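Long-range contacts in ribokinase (Cryptococcus neoformans var. grubii serotype A, PDB 6CW5), which probably phosphorylates D-ribose at O-5 with magnesium and ATP, giving D-ribose 5-phosphate for nucleotide and amino acid synthesis or the pentose phosphate pathway: residues Ser12-Val17 against Gln65-Gly70; Tyr138-Val143 against Pro165-Phe170; Tyr155-Gly160 against Trp186-Trp191; Gly197-Leu202 against Ala226-Leu231; Gly285-Gly290 against Asp299-Cys304. All coordinates share one frame; numbering follows the deposited sequence.

Contact 1 of 5, residues Ser12-Val17 against Gln65-Gly70; sequences SSRCLV and QVELDG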
# COMPACT_ATOMS: atom_id res chain seq x y z
N SER A 12 -10.03 -11.16 24.52
CA SER A 12 -8.99 -10.39 25.20
C SER A 12 -8.37 -9.35 24.27
O SER A 12 -7.93 -9.66 23.16
CB SER A 12 -7.91 -11.31 25.74
OG SER A 12 -8.11 -11.56 27.12
N SER A 13 -8.30 -8.11 24.73
CA SER A 13 -7.99 -7.02 23.83
C SER A 13 -6.50 -6.92 23.53
O SER A 13 -5.66 -7.06 24.42
CB SER A 13 -8.49 -5.70 24.41
OG SER A 13 -9.90 -5.75 24.59
N ARG A 14 -6.17 -6.68 22.26
CA ARG A 14 -4.79 -6.50 21.84
C ARG A 14 -4.79 -5.54 20.67
O ARG A 14 -5.59 -5.67 19.74
CB ARG A 14 -4.13 -7.84 21.45
CG ARG A 14 -2.63 -7.70 21.12
CD ARG A 14 -1.92 -9.06 21.06
NE ARG A 14 -1.91 -9.71 22.37
CZ ARG A 14 -0.88 -9.72 23.21
NH1 ARG A 14 0.27 -9.12 22.90
NH2 ARG A 14 -0.99 -10.34 24.37
N CYS A 15 -3.90 -4.54 20.73
CA CYS A 15 -3.84 -3.48 19.74
C CYS A 15 -2.64 -3.66 18.83
O CYS A 15 -1.52 -3.88 19.31
CB CYS A 15 -3.75 -2.11 20.42
SG CYS A 15 -3.73 -0.75 19.25
N LEU A 16 -2.85 -3.53 17.54
CA LEU A 16 -1.75 -3.42 16.60
C LEU A 16 -1.63 -1.96 16.19
O LEU A 16 -2.64 -1.35 15.78
CB LEU A 16 -1.97 -4.29 15.37
CG LEU A 16 -0.92 -4.17 14.26
CD1 LEU A 16 0.46 -4.69 14.70
CD2 LEU A 16 -1.45 -4.97 13.07
N VAL A 17 -0.45 -1.39 16.35
CA VAL A 17 -0.12 -0.07 15.82
C VAL A 17 0.66 -0.28 14.54
O VAL A 17 1.78 -0.81 14.57
CB VAL A 17 0.68 0.79 16.82
CG1 VAL A 17 0.93 2.20 16.24
CG2 VAL A 17 -0.05 0.86 18.18
N GLN A 65 -2.22 -4.32 25.99
CA GLN A 65 -1.33 -5.16 25.20
C GLN A 65 -1.23 -4.57 23.82
O GLN A 65 -2.25 -4.37 23.16
CB GLN A 65 -1.86 -6.59 25.10
CG GLN A 65 -1.96 -7.30 26.42
CD GLN A 65 -0.65 -7.93 26.78
OE1 GLN A 65 -0.42 -9.10 26.47
NE2 GLN A 65 0.23 -7.16 27.41
N VAL A 66 -0.01 -4.27 23.36
CA VAL A 66 0.13 -3.57 22.09
C VAL A 66 1.38 -4.08 21.39
O VAL A 66 2.37 -4.46 22.03
CB VAL A 66 0.18 -2.04 22.30
CG1 VAL A 66 1.33 -1.64 23.26
CG2 VAL A 66 0.26 -1.33 20.97
N GLU A 67 1.30 -4.14 20.07
CA GLU A 67 2.40 -4.51 19.18
C GLU A 67 2.57 -3.42 18.14
O GLU A 67 1.58 -2.86 17.67
CB GLU A 67 2.11 -5.83 18.44
CG GLU A 67 1.92 -7.05 19.31
CD GLU A 67 3.19 -7.84 19.54
OE1 GLU A 67 4.15 -7.73 18.74
OE2 GLU A 67 3.22 -8.57 20.55
N LEU A 68 3.81 -3.13 17.76
CA LEU A 68 4.10 -2.12 16.74
C LEU A 68 4.64 -2.79 15.47
O LEU A 68 5.52 -3.66 15.55
CB LEU A 68 5.11 -1.09 17.27
CG LEU A 68 5.54 -0.00 16.27
CD1 LEU A 68 4.35 0.88 15.86
CD2 LEU A 68 6.68 0.86 16.86
N ASP A 69 4.05 -2.44 14.32
CA ASP A 69 4.43 -2.99 13.02
C ASP A 69 5.00 -1.83 12.20
O ASP A 69 4.30 -0.86 11.92
CB ASP A 69 3.21 -3.63 12.35
CG ASP A 69 3.50 -4.23 10.99
OD1 ASP A 69 4.47 -3.82 10.32
OD2 ASP A 69 2.72 -5.07 10.56
N GLY A 70 6.27 -1.92 11.82
CA GLY A 70 6.89 -0.82 11.09
C GLY A 70 8.36 -1.12 10.88
O GLY A 70 8.74 -2.29 10.84
O HOH W 1 -4.93 -5.19 26.56
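Gln65 CB sits over the centre of one face of the Arg14 guanidinium, 3.8 Å above the plane, and the Gln65 amide is turned 76° from that plane. Arg14 NH2 and Gln65 OE1 come as close as 2.5 Å, too short to be taken at face value. Obliquely to the same guanidinium, Glu67 OE2 makes a long salt bridge to Arg14 NH1, doubtful in detail since both residues have two conformers. Beneath, the backbones pair as parallel strands. Cys15 N donates to Gln65 O and Cys15 O accepts from Glu67 N; two residues on, Val17 N reaches Glu67 O at 2.8 Å and Val17 O receives Asp69 N. A water links Ser13 O to Gln65 N. Val17 CG1, anti to the backbone N, meets Leu68 CD1 at 3.7 Å, and CG2 meets Val66 CG2 at 3.6 Å; its side chain is about 4 Å from Gly52, predicted to bind substrate. On the other face Leu16 CD1 packs on Asp69 CB at 3.8 Å, and Tyr155 OH and Lys94 hold the Asp69 carboxylate. In the central sheet of the ribokinase-like PfkB alpha/beta fold, strand 15-18 lies between 66-73 and 140-143. Helices 51-61 and 279-292 cover the face of Cys15, Val17 and Val66, and Tyr155 of helix 149-161 packs on Leu16 from the other.

Contact 2 of 5, residues Tyr138-Val143 against Pro165-Phe170; sequences YTHLLV and PLTSVF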
# COMPACT_ATOMS: atom_id res chain seq x y z
N TYR A 138 -5.58 -9.58 17.01
CA TYR A 138 -5.84 -8.19 17.39
C TYR A 138 -7.33 -7.88 17.43
O TYR A 138 -8.10 -8.37 16.60
CB TYR A 138 -5.16 -7.23 16.42
CG TYR A 138 -3.68 -7.47 16.38
CD1 TYR A 138 -2.88 -7.14 17.48
CD2 TYR A 138 -3.08 -8.08 15.28
CE1 TYR A 138 -1.52 -7.36 17.46
CE2 TYR A 138 -1.71 -8.30 15.25
CZ TYR A 138 -0.94 -7.95 16.34
OH TYR A 138 0.40 -8.18 16.33
N THR A 139 -7.72 -7.07 18.42
CA THR A 139 -9.06 -6.50 18.50
C THR A 139 -9.09 -5.03 18.10
O THR A 139 -10.17 -4.52 17.78
CB THR A 139 -9.60 -6.64 19.93
OG1 THR A 139 -8.69 -6.03 20.86
CG2 THR A 139 -9.80 -8.11 20.32
N HIS A 140 -7.94 -4.35 18.14
CA HIS A 140 -7.87 -2.92 17.87
C HIS A 140 -6.72 -2.63 16.93
O HIS A 140 -5.66 -3.26 17.03
CB HIS A 140 -7.69 -2.12 19.19
CG HIS A 140 -8.91 -2.15 20.06
ND1 HIS A 140 -9.34 -3.29 20.70
CD2 HIS A 140 -9.82 -1.19 20.35
CE1 HIS A 140 -10.45 -3.03 21.36
NE2 HIS A 140 -10.77 -1.76 21.16
N LEU A 141 -6.92 -1.66 16.03
CA LEU A 141 -5.90 -1.17 15.12
C LEU A 141 -5.75 0.33 15.30
O LEU A 141 -6.75 1.05 15.35
CB LEU A 141 -6.24 -1.49 13.67
CG LEU A 141 -5.34 -0.85 12.60
CD1 LEU A 141 -3.95 -1.58 12.52
CD2 LEU A 141 -6.05 -0.87 11.23
N LEU A 142 -4.51 0.79 15.38
CA LEU A 142 -4.22 2.22 15.44
C LEU A 142 -3.32 2.58 14.27
O LEU A 142 -2.28 1.95 14.07
CB LEU A 142 -3.53 2.54 16.76
CG LEU A 142 -3.25 3.93 17.25
CD1 LEU A 142 -4.48 4.85 17.06
CD2 LEU A 142 -2.89 3.81 18.71
N VAL A 143 -3.71 3.60 13.49
CA VAL A 143 -2.98 4.01 12.30
C VAL A 143 -2.91 5.53 12.28
O VAL A 143 -3.73 6.22 12.87
CB VAL A 143 -3.58 3.49 10.97
CG1 VAL A 143 -3.17 2.01 10.71
CG2 VAL A 143 -5.11 3.64 10.96
N PRO A 165 -15.26 -7.26 12.73
CA PRO A 165 -14.31 -6.18 12.41
C PRO A 165 -13.54 -5.74 13.64
O PRO A 165 -14.07 -5.71 14.75
CB PRO A 165 -15.22 -5.05 11.90
CG PRO A 165 -16.51 -5.69 11.53
CD PRO A 165 -16.66 -6.88 12.44
N LEU A 166 -12.28 -5.38 13.43
CA LEU A 166 -11.54 -4.77 14.53
C LEU A 166 -12.10 -3.39 14.81
O LEU A 166 -12.75 -2.77 13.97
CB LEU A 166 -10.05 -4.62 14.18
CG LEU A 166 -9.20 -5.89 14.36
CD1 LEU A 166 -9.61 -7.01 13.44
CD2 LEU A 166 -7.77 -5.51 14.09
N THR A 167 -11.79 -2.88 15.99
CA THR A 167 -12.02 -1.47 16.29
C THR A 167 -10.81 -0.70 15.79
O THR A 167 -9.70 -0.88 16.30
CB THR A 167 -12.21 -1.28 17.79
OG1 THR A 167 -13.36 -2.00 18.24
CG2 THR A 167 -12.39 0.20 18.09
N SER A 168 -11.00 0.12 14.77
CA SER A 168 -9.88 0.83 14.17
C SER A 168 -9.95 2.31 14.53
O SER A 168 -11.04 2.90 14.58
CB SER A 168 -9.87 0.67 12.66
OG SER A 168 -11.16 1.00 12.18
N VAL A 169 -8.79 2.91 14.75
CA VAL A 169 -8.65 4.28 15.23
C VAL A 169 -7.61 4.97 14.36
O VAL A 169 -6.51 4.44 14.19
CB VAL A 169 -8.23 4.31 16.72
CG1 VAL A 169 -8.09 5.73 17.22
CG2 VAL A 169 -9.23 3.54 17.58
N PHE A 170 -7.96 6.11 13.77
CA PHE A 170 -7.10 6.76 12.79
C PHE A 170 -6.85 8.21 13.20
O PHE A 170 -7.79 8.91 13.58
CB PHE A 170 -7.76 6.70 11.43
CG PHE A 170 -7.06 7.46 10.33
CD1 PHE A 170 -5.73 7.23 10.02
CD2 PHE A 170 -7.80 8.31 9.51
CE1 PHE A 170 -5.12 7.88 8.96
CE2 PHE A 170 -7.19 8.98 8.46
CZ PHE A 170 -5.85 8.75 8.17
O HOH W 2 -12.72 -4.55 18.90
O HOH W 3 -13.38 -1.13 21.49
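His140 turns its CG anti to the carbonyl carbon (chi1 -70°) and twists the ring at chi2 (69°), which lays the imidazole against Thr167, its partner in the parallel register, whose CB already stands alongside that of the histidine. Thr167 CB lies over one ring face, 3.5 Å from His140 CD2, and CG2, anti to the backbone N, is also close to that atom. Thr167 OG1, at chi1 -62°, meets a water 2.7 Å away that donates to Thr139 O. The two residues begin the pairing of strands 140-143 and 167-170, which with helix 149-161 between them form a beta-alpha-beta unit of the Rossmann-like PfkB core. Four backbone bonds bind the strands: Thr167 N to Thr139 O, Leu141 N to Thr167 O, Val169 N to Leu141 O, and Val143 N to Val169 O at 3.0 Å. The third is the most bent of them at the hydrogen. On the His140 face, Leu142 CD1 meets Val169 CG1 at 3.7 Å, and Val288 of helix 279-292 packs over both side chains. On the reverse face Val143 CG2 reaches Phe170 CD1 at 3.8 Å. Leu166 enters from just before its strand to lay CD2 against Tyr138 CB, and Ala159 of the crossover helix touches it too. Ser168 OG looks outside the pair, hydrogen-bonded to His188 O. The imidazole is fixed at its edge as well, where Thr139 OG1 lies in the ring plane 2.8 Å from His140 ND1, while a second water sits 2.7 Å from His140 NE2.

Contact 3 of 5, residues Tyr155-Gly160 against Trp186-Trp191; sequences YLTAAG and WKHLSW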
# COMPACT_ATOMS: atom_id res chain seq x y z
N TYR A 155 -4.12 -2.03 5.90
CA TYR A 155 -4.38 -2.53 7.25
C TYR A 155 -5.78 -2.14 7.72
O TYR A 155 -6.49 -2.96 8.33
CB TYR A 155 -3.35 -1.99 8.23
CG TYR A 155 -2.02 -2.72 8.19
CD1 TYR A 155 -1.22 -2.69 7.05
CD2 TYR A 155 -1.58 -3.45 9.29
CE1 TYR A 155 0.01 -3.37 7.04
CE2 TYR A 155 -0.36 -4.10 9.29
CZ TYR A 155 0.43 -4.06 8.16
OH TYR A 155 1.64 -4.74 8.14
N LEU A 156 -6.19 -0.90 7.45
CA LEU A 156 -7.55 -0.49 7.83
C LEU A 156 -8.60 -1.33 7.12
O LEU A 156 -9.61 -1.74 7.72
CB LEU A 156 -7.75 1.00 7.50
CG LEU A 156 -9.19 1.52 7.69
CD1 LEU A 156 -9.56 1.44 9.15
CD2 LEU A 156 -9.27 2.96 7.21
N THR A 157 -8.39 -1.60 5.83
CA THR A 157 -9.36 -2.42 5.09
C THR A 157 -9.42 -3.82 5.66
O THR A 157 -10.52 -4.39 5.83
CB THR A 157 -8.97 -2.43 3.61
OG1 THR A 157 -9.00 -1.07 3.13
CG2 THR A 157 -9.95 -3.28 2.81
N ALA A 158 -8.26 -4.40 5.97
CA ALA A 158 -8.25 -5.73 6.57
C ALA A 158 -8.95 -5.73 7.92
O ALA A 158 -9.62 -6.72 8.29
CB ALA A 158 -6.80 -6.22 6.72
N ALA A 159 -8.78 -4.65 8.68
CA ALA A 159 -9.43 -4.53 9.98
C ALA A 159 -10.94 -4.47 9.81
O ALA A 159 -11.69 -5.16 10.53
CB ALA A 159 -8.89 -3.29 10.70
N GLY A 160 -11.41 -3.67 8.86
CA GLY A 160 -12.84 -3.50 8.69
C GLY A 160 -13.50 -4.71 8.09
O GLY A 160 -14.69 -4.95 8.33
N TRP A 186 -13.62 5.46 4.74
CA TRP A 186 -14.15 5.80 6.05
C TRP A 186 -15.08 4.73 6.59
O TRP A 186 -15.22 4.60 7.82
CB TRP A 186 -14.91 7.13 5.98
CG TRP A 186 -13.97 8.23 5.54
CD1 TRP A 186 -13.97 8.87 4.34
CD2 TRP A 186 -12.89 8.78 6.30
NE1 TRP A 186 -12.96 9.80 4.30
CE2 TRP A 186 -12.28 9.77 5.49
CE3 TRP A 186 -12.37 8.56 7.58
CZ2 TRP A 186 -11.18 10.54 5.92
CZ3 TRP A 186 -11.28 9.32 8.02
CH2 TRP A 186 -10.69 10.29 7.18
N LYS A 187 -15.77 3.99 5.72
CA LYS A 187 -16.72 3.01 6.24
C LYS A 187 -16.05 1.95 7.10
O LYS A 187 -16.74 1.32 7.91
CB LYS A 187 -17.48 2.33 5.10
CG LYS A 187 -16.61 1.55 4.15
CD LYS A 187 -17.41 0.94 3.02
CE LYS A 187 -16.50 0.28 2.01
NZ LYS A 187 -17.29 -0.33 0.91
N HIS A 188 -14.73 1.73 6.96
CA HIS A 188 -14.02 0.72 7.75
C HIS A 188 -13.53 1.23 9.09
O HIS A 188 -13.06 0.44 9.91
CB HIS A 188 -12.80 0.18 6.97
CG HIS A 188 -13.17 -0.55 5.73
ND1 HIS A 188 -14.20 -1.46 5.70
CD2 HIS A 188 -12.66 -0.51 4.47
CE1 HIS A 188 -14.31 -1.96 4.47
NE2 HIS A 188 -13.38 -1.40 3.72
N LEU A 189 -13.63 2.53 9.32
CA LEU A 189 -12.98 3.17 10.46
C LEU A 189 -13.93 3.28 11.64
O LEU A 189 -15.05 3.79 11.50
CB LEU A 189 -12.49 4.56 10.06
CG LEU A 189 -11.75 5.26 11.16
CD1 LEU A 189 -10.43 4.53 11.43
CD2 LEU A 189 -11.49 6.71 10.69
N SER A 190 -13.48 2.83 12.82
CA SER A 190 -14.35 2.96 13.99
C SER A 190 -14.26 4.35 14.61
O SER A 190 -15.28 4.89 15.05
CB SER A 190 -14.01 1.92 15.06
OG SER A 190 -13.87 0.62 14.50
N TRP A 191 -13.04 4.90 14.72
CA TRP A 191 -12.82 6.17 15.41
C TRP A 191 -11.85 7.04 14.64
O TRP A 191 -10.77 6.58 14.24
CB TRP A 191 -12.25 5.96 16.81
CG TRP A 191 -13.25 5.44 17.79
CD1 TRP A 191 -13.43 4.15 18.20
CD2 TRP A 191 -14.22 6.22 18.49
NE1 TRP A 191 -14.45 4.08 19.13
CE2 TRP A 191 -14.95 5.35 19.32
CE3 TRP A 191 -14.52 7.59 18.50
CZ2 TRP A 191 -15.97 5.80 20.15
CZ3 TRP A 191 -15.54 8.04 19.33
CH2 TRP A 191 -16.25 7.14 20.14
O HOH W 4 -16.37 -2.20 7.16
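The short 3-10 turn at 186-188, on the loop that leads from helix 178-183 into strand 191-195, leans against the C-terminal part of helix 149-161, the crossover helix of a beta-alpha-beta unit. His188 carries the contact. With CG anti to its carbonyl carbon (chi1 -65°), it lays its ring along one helical turn, and its CD2 and ND1 atoms meet different residues. CD2 approaches Thr157 CA at 3.9 Å, and NE2 lies near Thr157 CG2. On the ND1 side the neighbour is Gly160 CA, also 3.9 Å away; with no side chain there, the backbones draw in until the CA atoms of Gly160 and His188 are 4.5 Å apart. Lys187 CG covers one ring face. A water in the ring plane lies 2.7 Å from His188 ND1 and makes a weak bond to Gly160 O, so the polar link between the segments is indirect. Deeper in, Leu156 CG packs on His188 CB at 3.9 Å, and Leu156 CD1 meets Leu189 CD1 at about the same separation, the two leucines lying nearly perpendicular. Leu189 and Leu156 both also rest on Ser168. The loop is thereby seated between helix 149-161 and strand 167-170, just where Trp191 begins its own pairing with that strand through Ser168 and Phe170.

Contact 4 of 5, residues Gly197-Leu202 against Ala226-Leu231; sequences GELGDL and AGILEL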
# COMPACT_ATOMS: atom_id res chain seq x y z
N GLY A 197 -7.97 21.86 13.92
CA GLY A 197 -7.47 22.20 12.59
C GLY A 197 -7.60 21.04 11.61
O GLY A 197 -7.90 21.24 10.43
N GLU A 198 -7.38 19.81 12.09
CA GLU A 198 -7.55 18.64 11.23
C GLU A 198 -9.02 18.40 10.90
O GLU A 198 -9.36 17.94 9.80
CB GLU A 198 -6.93 17.41 11.90
CG GLU A 198 -5.38 17.56 12.00
CD GLU A 198 -4.75 16.64 13.03
OE1 GLU A 198 -5.46 16.10 13.90
OE2 GLU A 198 -3.50 16.47 12.98
N LEU A 199 -9.90 18.67 11.86
CA LEU A 199 -11.34 18.64 11.56
C LEU A 199 -11.67 19.60 10.42
O LEU A 199 -12.40 19.25 9.49
CB LEU A 199 -12.15 19.01 12.81
CG LEU A 199 -13.68 19.05 12.64
CD1 LEU A 199 -14.17 17.68 12.20
CD2 LEU A 199 -14.42 19.51 13.94
N GLY A 200 -11.14 20.82 10.47
CA GLY A 200 -11.37 21.75 9.37
C GLY A 200 -10.79 21.27 8.05
O GLY A 200 -11.38 21.50 6.98
N ASP A 201 -9.63 20.62 8.09
CA ASP A 201 -9.05 20.09 6.85
C ASP A 201 -10.00 19.11 6.19
O ASP A 201 -10.17 19.12 4.97
CB ASP A 201 -7.70 19.40 7.11
CG ASP A 201 -6.59 20.36 7.45
OD1 ASP A 201 -6.62 21.52 6.99
OD2 ASP A 201 -5.67 19.92 8.17
N LEU A 202 -10.59 18.20 6.97
CA LEU A 202 -11.54 17.26 6.38
C LEU A 202 -12.76 18.00 5.83
O LEU A 202 -13.21 17.74 4.71
CB LEU A 202 -11.98 16.22 7.41
CG LEU A 202 -11.17 14.92 7.38
CD1 LEU A 202 -9.74 15.17 7.90
CD2 LEU A 202 -11.92 13.89 8.23
N ALA A 226 -20.57 21.66 15.87
CA ALA A 226 -21.32 21.70 14.61
C ALA A 226 -20.52 21.06 13.49
O ALA A 226 -21.08 20.35 12.64
CB ALA A 226 -21.72 23.14 14.26
N GLY A 227 -19.20 21.26 13.48
CA GLY A 227 -18.38 20.65 12.44
C GLY A 227 -18.37 19.13 12.52
O GLY A 227 -18.38 18.45 11.50
N ILE A 228 -18.38 18.59 13.74
CA ILE A 228 -18.47 17.13 13.89
C ILE A 228 -19.80 16.63 13.32
O ILE A 228 -19.85 15.64 12.58
CB ILE A 228 -18.33 16.73 15.37
CG1 ILE A 228 -16.87 16.88 15.83
CG2 ILE A 228 -18.80 15.29 15.57
CD1 ILE A 228 -16.75 16.74 17.38
N LEU A 229 -20.89 17.29 13.68
CA LEU A 229 -22.20 16.85 13.21
C LEU A 229 -22.31 16.97 11.69
O LEU A 229 -22.93 16.13 11.02
CB LEU A 229 -23.32 17.64 13.89
CG LEU A 229 -23.46 17.44 15.40
CD1 LEU A 229 -24.46 18.40 16.01
CD2 LEU A 229 -23.86 15.98 15.70
N GLU A 230 -21.71 18.02 11.13
CA GLU A 230 -21.69 18.20 9.68
C GLU A 230 -20.88 17.11 9.00
O GLU A 230 -21.29 16.54 7.97
CB GLU A 230 -21.12 19.58 9.33
CG GLU A 230 -21.11 19.77 7.83
CD GLU A 230 -20.81 21.19 7.37
OE1 GLU A 230 -20.78 22.13 8.21
OE2 GLU A 230 -20.63 21.34 6.14
N LEU A 231 -19.71 16.82 9.56
CA LEU A 231 -18.85 15.78 9.01
C LEU A 231 -19.59 14.46 9.00
O LEU A 231 -19.57 13.74 8.00
CB LEU A 231 -17.56 15.69 9.82
CG LEU A 231 -16.51 14.68 9.37
CD1 LEU A 231 -16.14 14.93 7.91
CD2 LEU A 231 -15.25 14.73 10.27
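Helices 197-202 and 226-231 run in broadly the same direction, their axes inclined by 36° and no nearer than 10.4 Å, so that leucine side chains have to bridge the distance. Leu199 and Leu231 do most of this. Each points toward the other helix and holds CG anti to its backbone N (chi1 179° in Leu199), an extended pose in which the two chains run antiparallel past one another. Their branches meet at 3.7 Å between Leu199 CD1 and Leu231 CD2. The other methyl of Leu199, CD2, turns back to Gly227 and Ile228, about one turn earlier than Leu231. There it lies 4.2 Å from Gly227 C and 4.1 Å from Ile228 CG1. Gly227 has no side chain, and its CA comes within 7.4 Å of Leu199 CA. One turn further along, Leu202 adds its CD2 to the same Leu231 CD2 at 4.0 Å, so this single methyl is held between two leucines of the first helix. No hydrogen bond passes between the segments: the seam is wholly apolar and buried. Beneath it lie Leu192 and Val194 of strand 191-195 and Ile243 and Cys245 of strand 242-246, on which these same side chains rest. Paired helices over these parallel strands of the mainly parallel sheet form an outer layer of the alpha/beta/alpha PfkB kinase fold, here close to the nucleotide site: the Leu199 side chain is about 7 Å from that of Asn195, which binds ADP in another structure of this protein, though this chain holds no nucleotide.

Contact 5 of 5, residues Gly285-Gly290 against Asp299-Cys304; sequences GYFVAG and DALKTC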
# COMPACT_ATOMS: atom_id res chain seq x y z
N GLY A 285 -3.14 6.97 22.43
CA GLY A 285 -2.85 5.67 23.01
C GLY A 285 -3.65 5.39 24.27
O GLY A 285 -4.14 4.28 24.47
N TYR A 286 -3.80 6.39 25.15
CA TYR A 286 -4.65 6.20 26.32
C TYR A 286 -6.11 5.99 25.93
O TYR A 286 -6.82 5.22 26.59
CB TYR A 286 -4.53 7.39 27.28
CG TYR A 286 -3.57 7.10 28.42
CD1 TYR A 286 -4.04 6.66 29.65
CD2 TYR A 286 -2.19 7.21 28.23
CE1 TYR A 286 -3.16 6.36 30.69
CE2 TYR A 286 -1.30 6.90 29.27
CZ TYR A 286 -1.80 6.48 30.49
OH TYR A 286 -0.94 6.17 31.53
N PHE A 287 -6.58 6.65 24.86
CA PHE A 287 -7.95 6.42 24.42
C PHE A 287 -8.14 4.99 23.94
O PHE A 287 -9.12 4.34 24.31
CB PHE A 287 -8.31 7.41 23.32
CG PHE A 287 -9.68 7.19 22.72
CD1 PHE A 287 -10.82 7.52 23.43
CD2 PHE A 287 -9.81 6.67 21.44
CE1 PHE A 287 -12.09 7.32 22.90
CE2 PHE A 287 -11.07 6.46 20.89
CZ PHE A 287 -12.21 6.79 21.62
N VAL A 288 -7.23 4.50 23.11
CA VAL A 288 -7.30 3.11 22.67
C VAL A 288 -7.19 2.15 23.85
O VAL A 288 -7.95 1.18 23.96
CB VAL A 288 -6.22 2.84 21.61
CG1 VAL A 288 -6.12 1.35 21.30
CG2 VAL A 288 -6.50 3.65 20.33
N ALA A 289 -6.27 2.41 24.78
CA ALA A 289 -6.21 1.54 25.95
C ALA A 289 -7.51 1.59 26.74
O ALA A 289 -7.90 0.59 27.35
CB ALA A 289 -5.05 1.93 26.87
N GLY A 290 -8.19 2.74 26.74
CA GLY A 290 -9.48 2.83 27.40
C GLY A 290 -10.54 2.04 26.66
O GLY A 290 -11.40 1.41 27.29
N ASP A 299 -15.47 7.13 31.13
CA ASP A 299 -14.34 6.85 32.02
C ASP A 299 -13.02 6.82 31.25
O ASP A 299 -12.00 7.30 31.75
CB ASP A 299 -14.54 5.51 32.74
CG ASP A 299 -15.60 5.58 33.82
OD1 ASP A 299 -16.15 6.68 34.03
OD2 ASP A 299 -15.87 4.54 34.45
N ALA A 300 -13.02 6.21 30.07
CA ALA A 300 -11.80 6.15 29.28
C ALA A 300 -11.32 7.55 28.92
O ALA A 300 -10.12 7.85 28.98
CB ALA A 300 -12.02 5.32 28.02
N LEU A 301 -12.27 8.44 28.59
CA LEU A 301 -11.91 9.80 28.23
C LEU A 301 -11.39 10.58 29.43
O LEU A 301 -10.43 11.34 29.31
CB LEU A 301 -13.11 10.51 27.60
CG LEU A 301 -13.42 10.03 26.18
CD1 LEU A 301 -14.66 10.73 25.66
CD2 LEU A 301 -12.24 10.30 25.26
N LYS A 302 -12.02 10.41 30.59
CA LYS A 302 -11.56 11.13 31.77
C LYS A 302 -10.12 10.74 32.10
O LYS A 302 -9.29 11.60 32.43
CB LYS A 302 -12.49 10.87 32.95
N THR A 303 -9.79 9.45 31.98
CA THR A 303 -8.42 9.00 32.24
C THR A 303 -7.44 9.60 31.24
O THR A 303 -6.35 10.05 31.62
CB THR A 303 -8.34 7.47 32.21
OG1 THR A 303 -9.28 6.92 33.14
CG2 THR A 303 -6.94 6.99 32.58
N CYS A 304 -7.81 9.60 29.95
CA CYS A 304 -6.99 10.24 28.92
C CYS A 304 -6.63 11.66 29.31
O CYS A 304 -5.48 12.09 29.16
CB CYS A 304 -7.71 10.28 27.58
SG CYS A 304 -8.03 8.71 26.82
O HOH W 5 -8.30 5.49 29.05
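Cys304 SG wedges into the backbone of the facing helix, 3.2 Å from Phe287 N and 3.8 Å from Tyr286 CB. The sulfur is anti to its own carbonyl carbon (chi1 -66°), which directs it between those two aromatic residues. To one side Phe287 CD1 meets Leu301 CD2 at 3.6 Å, the side chains running alongside each other. To the other, Thr303 CG2 comes near the ring plane of Tyr286, at its CD1 edge. At the far end Ala300 CB sits 3.6 Å from Gly290 CA, where the lack of a side chain lets the backbones close to 4.5 Å between CA atoms. One water donates to both Tyr286 O and Ala300 O, tying the helices through carbonyls. Further out, Thr303 OG1 donates to Asp299 O, which also receives Thr303 N from the opposite face of its plane, while Lys295 bonds to the same hydroxyl. Tyr286 OH is held by Pro322 O, and Trp191 meets the Phe287 ring edge-to-face. The helices are antiparallel, 151° apart, a helical hairpin of the PfkB fold whose first helix begins within the GAGD motif and carries Asp281, the predicted proton acceptor, in its first turn.

How the contacts relate
Contacts 1 and 2 are adjacent strand pairs of the large sheet, their centres 9 Å apart, joined by Leu16 N and His140 O (2.9 Å). Contact 3 packs beside contact 2, about 7 Å away between centres, and joins it at Trp191; through Tyr155 it also reaches contact 1. The helix of contact 3 and those of contact 4 lie on one side of the sheet, where Trp186 touches Leu202. Contact 5 lies on the other, its Val288 serving both strand pairs. On that side the Val17 and Leu142 side chains come within about 9 and 8 Å of that of Asp281, the predicted catalytic base. Contact 4 instead borders the nucleotide site, Leu199 lying about 6 Å from Leu247, predicted to bind ATP.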